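Local coordinates for EreC (Klebsiella pneumoniae, PDB 6XCQ), which probably hydrolyses the lactone ester of erythromycin and related macrolides, an esterase activity that confers resistance to these antibiotics, at residues 302-314 / 325-338. The protein carries 1 engineered substitution. Residues are numbered along the deposited sequence; the frame is centred on the assembly and turned at random.
Sequences ILLAHNNNLQKTP and PMGQHLAEREEEDY. Engineered in segment 302-314: Asn309 (natural residue His).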
loop_
_atom_site.group_PDB
_atom_site.type_symbol
_atom_site.label_atom_id
_atom_site.label_comp_id
_atom_site.label_asym_id
_atom_site.label_seq_id
_atom_site.Cartn_x
_atom_site.Cartn_y
_atom_site.Cartn_z
ATOM N N ILE A 302 9.527 5.966 -0.413
ATOM C CA ILE A 302 8.424 6.451 0.413
ATOM C C ILE A 302 7.258 5.498 0.184
ATOM O O ILE A 302 6.808 5.340 -0.957
ATOM C CB ILE A 302 8.035 7.888 0.026
ATOM C CG1 ILE A 302 9.261 8.812 0.004
ATOM C CG2 ILE A 302 6.934 8.428 0.925
ATOM C CD1 ILE A 302 8.952 10.186 -0.672
ATOM N N LEU A 303 6.770 4.840 1.237
ATOM C CA LEU A 303 5.677 3.877 1.085
ATOM C C LEU A 303 4.362 4.567 1.430
ATOM O O LEU A 303 4.210 5.088 2.537
ATOM C CB LEU A 303 5.871 2.654 1.984
ATOM C CG LEU A 303 7.178 1.880 1.836
ATOM C CD1 LEU A 303 7.163 0.666 2.791
ATOM C CD2 LEU A 303 7.349 1.463 0.377
ATOM N N LEU A 304 3.415 4.562 0.491
ATOM C CA LEU A 304 2.101 5.178 0.698
ATOM C C LEU A 304 1.132 4.037 0.975
ATOM O O LEU A 304 0.615 3.395 0.057
ATOM C CB LEU A 304 1.685 6.003 -0.527
ATOM C CG LEU A 304 2.569 7.182 -0.960
ATOM C CD1 LEU A 304 1.870 8.018 -2.058
ATOM C CD2 LEU A 304 2.929 8.064 0.241
ATOM N N ALA A 305 0.925 3.733 2.252
ATOM C CA ALA A 305 0.028 2.646 2.608
ATOM C C ALA A 305 -0.775 3.057 3.837
ATOM O O ALA A 305 -0.535 4.106 4.434
ATOM C CB ALA A 305 0.804 1.345 2.841
ATOM N N HIS A 306 -1.738 2.223 4.212
ATOM C CA HIS A 306 -2.585 2.526 5.363
ATOM C C HIS A 306 -1.755 2.474 6.649
ATOM O O HIS A 306 -0.743 1.766 6.715
ATOM C CB HIS A 306 -3.742 1.523 5.423
ATOM C CG HIS A 306 -4.909 1.967 6.257
ATOM N ND1 HIS A 306 -4.938 1.820 7.623
ATOM C CD2 HIS A 306 -6.094 2.529 5.912
ATOM C CE1 HIS A 306 -6.092 2.272 8.091
ATOM N NE2 HIS A 306 -6.814 2.703 7.074
ATOM N N ASN A 307 -2.174 3.254 7.668
ATOM C CA ASN A 307 -1.605 3.127 9.017
ATOM C C ASN A 307 -1.491 1.664 9.431
ATOM O O ASN A 307 -0.467 1.233 9.974
ATOM C CB ASN A 307 -2.465 3.855 10.064
ATOM C CG ASN A 307 -2.322 5.373 10.025
ATOM O OD1 ASN A 307 -1.618 5.936 9.186
ATOM N ND2 ASN A 307 -3.008 6.042 10.953
ATOM N N ASN A 308 -2.563 0.894 9.214
ATOM C CA ASN A 308 -2.577 -0.507 9.619
ATOM C C ASN A 308 -1.518 -1.336 8.892
ATOM O O ASN A 308 -1.111 -2.381 9.412
ATOM C CB ASN A 308 -3.954 -1.127 9.370
ATOM C CG ASN A 308 -5.051 -0.490 10.212
ATOM O OD1 ASN A 308 -4.808 0.428 10.982
ATOM N ND2 ASN A 308 -6.268 -0.973 10.049
ATOM N N ASN A 309 -1.074 -0.919 7.703
ATOM C CA ASN A 309 -0.020 -1.678 7.032
ATOM C C ASN A 309 1.368 -1.229 7.479
ATOM O O ASN A 309 2.279 -2.055 7.591
ATOM C CB ASN A 309 -0.100 -1.546 5.502
ATOM C CG ASN A 309 -1.436 -1.976 4.928
ATOM O OD1 ASN A 309 -2.167 -1.161 4.372
ATOM N ND2 ASN A 309 -1.738 -3.266 5.019
ATOM N N LEU A 310 1.546 0.068 7.725
ATOM C CA LEU A 310 2.848 0.599 8.104
ATOM C C LEU A 310 3.208 0.299 9.551
ATOM O O LEU A 310 4.396 0.336 9.897
ATOM C CB LEU A 310 2.878 2.115 7.897
ATOM C CG LEU A 310 2.652 2.680 6.492
ATOM C CD1 LEU A 310 2.707 4.190 6.581
ATOM C CD2 LEU A 310 3.707 2.189 5.534
ATOM N N GLN A 311 2.206 0.046 10.395
ATOM C CA GLN A 311 2.406 -0.187 11.824
ATOM C C GLN A 311 3.462 -1.261 12.053
ATOM O O GLN A 311 3.555 -2.219 11.288
ATOM C CB GLN A 311 1.071 -0.619 12.444
ATOM C CG GLN A 311 1.045 -0.694 13.959
ATOM C CD GLN A 311 -0.361 -0.830 14.502
ATOM O OE1 GLN A 311 -1.278 -0.095 14.110
ATOM N NE2 GLN A 311 -0.545 -1.778 15.405
ATOM N N LYS A 312 4.289 -1.093 13.088
ATOM C CA LYS A 312 5.391 -2.032 13.299
ATOM C C LYS A 312 5.093 -3.080 14.365
ATOM O O LYS A 312 5.942 -3.930 14.632
ATOM C CB LYS A 312 6.679 -1.268 13.644
ATOM C CG LYS A 312 7.064 -0.235 12.575
ATOM C CD LYS A 312 8.426 0.427 12.821
ATOM C CE LYS A 312 8.413 1.371 14.003
ATOM N NZ LYS A 312 9.672 2.196 14.045
ATOM N N THR A 313 3.911 -3.049 14.963
ATOM C CA THR A 313 3.482 -4.003 15.983
ATOM C C THR A 313 2.199 -4.676 15.506
ATOM O O THR A 313 1.562 -4.169 14.566
ATOM C CB THR A 313 3.245 -3.279 17.308
ATOM O OG1 THR A 313 2.205 -2.310 17.113
ATOM C CG2 THR A 313 4.537 -2.606 17.808
ATOM N N PRO A 314 1.773 -5.787 16.120
ATOM C CA PRO A 314 0.573 -6.475 15.631
ATOM C C PRO A 314 -0.671 -5.596 15.669
ATOM O O PRO A 314 -0.894 -4.817 16.607
ATOM C CB PRO A 314 0.443 -7.670 16.582
ATOM C CG PRO A 314 1.843 -7.954 16.987
ATOM C CD PRO A 314 2.480 -6.605 17.129
ATOM N N PRO A 325 1.509 -6.791 10.514
ATOM C CA PRO A 325 1.514 -5.849 9.390
ATOM C C PRO A 325 2.838 -5.872 8.650
ATOM O O PRO A 325 3.860 -6.316 9.168
ATOM C CB PRO A 325 1.311 -4.487 10.062
ATOM C CG PRO A 325 1.927 -4.684 11.419
ATOM C CD PRO A 325 1.736 -6.118 11.804
ATOM N N MET A 326 2.799 -5.341 7.424
ATOM C CA MET A 326 4.017 -5.162 6.638
ATOM C C MET A 326 5.115 -4.470 7.450
ATOM O O MET A 326 6.273 -4.899 7.447
ATOM C CB MET A 326 3.701 -4.361 5.374
ATOM C CG MET A 326 4.940 -3.937 4.588
ATOM S SD MET A 326 4.590 -2.701 3.312
ATOM C CE MET A 326 4.138 -1.277 4.303
ATOM N N GLY A 327 4.764 -3.402 8.173
ATOM C CA GLY A 327 5.780 -2.663 8.914
ATOM C C GLY A 327 6.514 -3.488 9.960
ATOM O O GLY A 327 7.685 -3.227 10.250
ATOM N N GLN A 328 5.847 -4.487 10.545
ATOM C CA GLN A 328 6.505 -5.301 11.563
ATOM C C GLN A 328 7.592 -6.165 10.936
ATOM O O GLN A 328 8.642 -6.391 11.553
ATOM C CB GLN A 328 5.485 -6.165 12.321
ATOM C CG GLN A 328 6.089 -6.976 13.501
ATOM C CD GLN A 328 5.052 -7.637 14.409
ATOM O OE1 GLN A 328 3.845 -7.520 14.192
ATOM N NE2 GLN A 328 5.527 -8.335 15.446
ATOM N N HIS A 329 7.368 -6.640 9.703
ATOM C CA HIS A 329 8.431 -7.321 8.968
ATOM C C HIS A 329 9.578 -6.364 8.672
ATOM O O HIS A 329 10.746 -6.672 8.931
ATOM C CB HIS A 329 7.899 -7.906 7.648
ATOM C CG HIS A 329 6.894 -9.008 7.807
ATOM N ND1 HIS A 329 7.245 -10.340 7.835
ATOM C CD2 HIS A 329 5.543 -8.972 7.919
ATOM C CE1 HIS A 329 6.154 -11.078 7.951
ATOM N NE2 HIS A 329 5.107 -10.273 8.001
ATOM N N LEU A 330 9.262 -5.194 8.113
ATOM C CA LEU A 330 10.300 -4.239 7.745
ATOM C C LEU A 330 11.086 -3.745 8.948
ATOM O O LEU A 330 12.292 -3.485 8.838
ATOM C CB LEU A 330 9.674 -3.057 7.011
ATOM C CG LEU A 330 9.056 -3.390 5.659
ATOM C CD1 LEU A 330 8.429 -2.111 5.063
ATOM C CD2 LEU A 330 10.118 -4.017 4.725
ATOM N N ALA A 331 10.435 -3.595 10.097
ATOM C CA ALA A 331 11.163 -3.220 11.310
ATOM C C ALA A 331 12.191 -4.261 11.732
ATOM O O ALA A 331 13.045 -3.952 12.571
ATOM C CB ALA A 331 10.193 -2.978 12.470
ATOM N N GLU A 332 12.118 -5.477 11.186
ATOM C CA GLU A 332 13.065 -6.554 11.459
ATOM C C GLU A 332 14.396 -6.399 10.740
ATOM O O GLU A 332 15.342 -7.113 11.089
ATOM C CB GLU A 332 12.483 -7.903 11.041
ATOM C CG GLU A 332 11.334 -8.407 11.863
ATOM C CD GLU A 332 11.188 -9.908 11.747
ATOM O OE1 GLU A 332 11.286 -10.595 12.786
ATOM O OE2 GLU A 332 10.979 -10.406 10.615
ATOM N N ARG A 333 14.477 -5.540 9.723
ATOM C CA ARG A 333 15.691 -5.414 8.923
ATOM C C ARG A 333 16.883 -5.087 9.808
ATOM O O ARG A 333 16.813 -4.184 10.645
ATOM C CB ARG A 333 15.513 -4.322 7.866
ATOM C CG ARG A 333 14.703 -4.749 6.670
ATOM C CD ARG A 333 14.360 -3.571 5.766
ATOM N NE ARG A 333 15.537 -2.812 5.363
ATOM C CZ ARG A 333 16.343 -3.169 4.364
ATOM N NH1 ARG A 333 16.093 -4.271 3.680
ATOM N NH2 ARG A 333 17.390 -2.426 4.046
ATOM N N GLU A 334 17.987 -5.817 9.612
ATOM C CA GLU A 334 19.201 -5.550 10.384
ATOM C C GLU A 334 19.710 -4.130 10.169
ATOM O O GLU A 334 20.368 -3.568 11.052
ATOM C CB GLU A 334 20.296 -6.554 10.018
ATOM N N GLU A 335 19.418 -3.534 9.012
ATOM C CA GLU A 335 19.833 -2.159 8.751
ATOM C C GLU A 335 19.084 -1.133 9.594
ATOM O O GLU A 335 19.517 0.023 9.646
ATOM C CB GLU A 335 19.652 -1.831 7.271
ATOM C CG GLU A 335 20.428 -2.735 6.332
ATOM C CD GLU A 335 19.656 -3.981 5.928
ATOM O OE1 GLU A 335 19.830 -4.437 4.781
ATOM O OE2 GLU A 335 18.881 -4.512 6.752
ATOM N N GLU A 336 17.990 -1.522 10.257
ATOM C CA GLU A 336 17.185 -0.616 11.087
ATOM C C GLU A 336 16.919 0.717 10.384
ATOM O O GLU A 336 17.026 1.798 10.970
ATOM C CB GLU A 336 17.851 -0.408 12.447
ATOM C CG GLU A 336 17.943 -1.686 13.252
ATOM C CD GLU A 336 18.524 -1.469 14.635
ATOM O OE1 GLU A 336 18.351 -0.362 15.181
ATOM O OE2 GLU A 336 19.155 -2.405 15.175
ATOM N N ASP A 337 16.539 0.628 9.103
ATOM C CA ASP A 337 16.361 1.792 8.242
ATOM C C ASP A 337 14.909 1.974 7.775
ATOM O O ASP A 337 14.672 2.611 6.747
ATOM C CB ASP A 337 17.294 1.686 7.035
ATOM C CG ASP A 337 17.043 0.434 6.218
ATOM O OD1 ASP A 337 16.128 -0.331 6.580
ATOM O OD2 ASP A 337 17.751 0.206 5.209
ATOM N N TYR A 338 13.944 1.405 8.494
ATOM C CA TYR A 338 12.525 1.611 8.231
ATOM C C TYR A 338 11.949 2.577 9.254
ATOM O O TYR A 338 12.200 2.432 10.455
ATOM C CB TYR A 338 11.752 0.291 8.292
ATOM C CG TYR A 338 10.249 0.464 8.189
ATOM C CD1 TYR A 338 9.669 0.979 7.040
ATOM C CD2 TYR A 338 9.411 0.096 9.236
ATOM C CE1 TYR A 338 8.277 1.133 6.941
ATOM C CE2 TYR A 338 8.031 0.237 9.141
ATOM C CZ TYR A 338 7.474 0.758 7.997
ATOM O OH TYR A 338 6.103 0.920 7.916
HETATM O O HOH W 1 11.950 0.370 12.286
#
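The carbonyl oxygen of Leu310 accepts a hydrogen bond from Tyr338 OH at 2.7 Å, in the carbonyl plane and on a lone pair. One residue earlier, Asn309 O accepts from Gly327 N at 2.9 Å. These carbonyls of helix 307-310 thus bind the first turn of helix 326-330 and the tyrosine that opens strand 338-345. Lacking a side chain, Gly327 brings CA within 3.4 Å of Leu310 O, a C-H...O contact, and 3.3 Å of Gln311 O.

Lys312 runs along the edge of the Tyr338 ring, in the opposite direction to that side chain, with CG 3.6 Å from CE2. A bend at chi3 (-71°) turns the chain beyond CD, and NZ makes a salt bridge to Asp422. Leu330 CB lies over one face, toward the rim. Met326 CE sits 3.7 Å from Leu310 CD2 and also meets Leu303 CD1. Leu303 and Leu330 touch tip to tip. Asn309, engineered (natural His), hydrogen-bonds through ND2 to Asp282 OD2, which also accepts from Met326 N. In the central mixed sheet, strand 62-65 lies between parallel strands 301-304 and 338-345. A backbone N-H and a phenol therefore satisfy two carbonyls beside an apolar cluster, holding helix 307-310 to both partners.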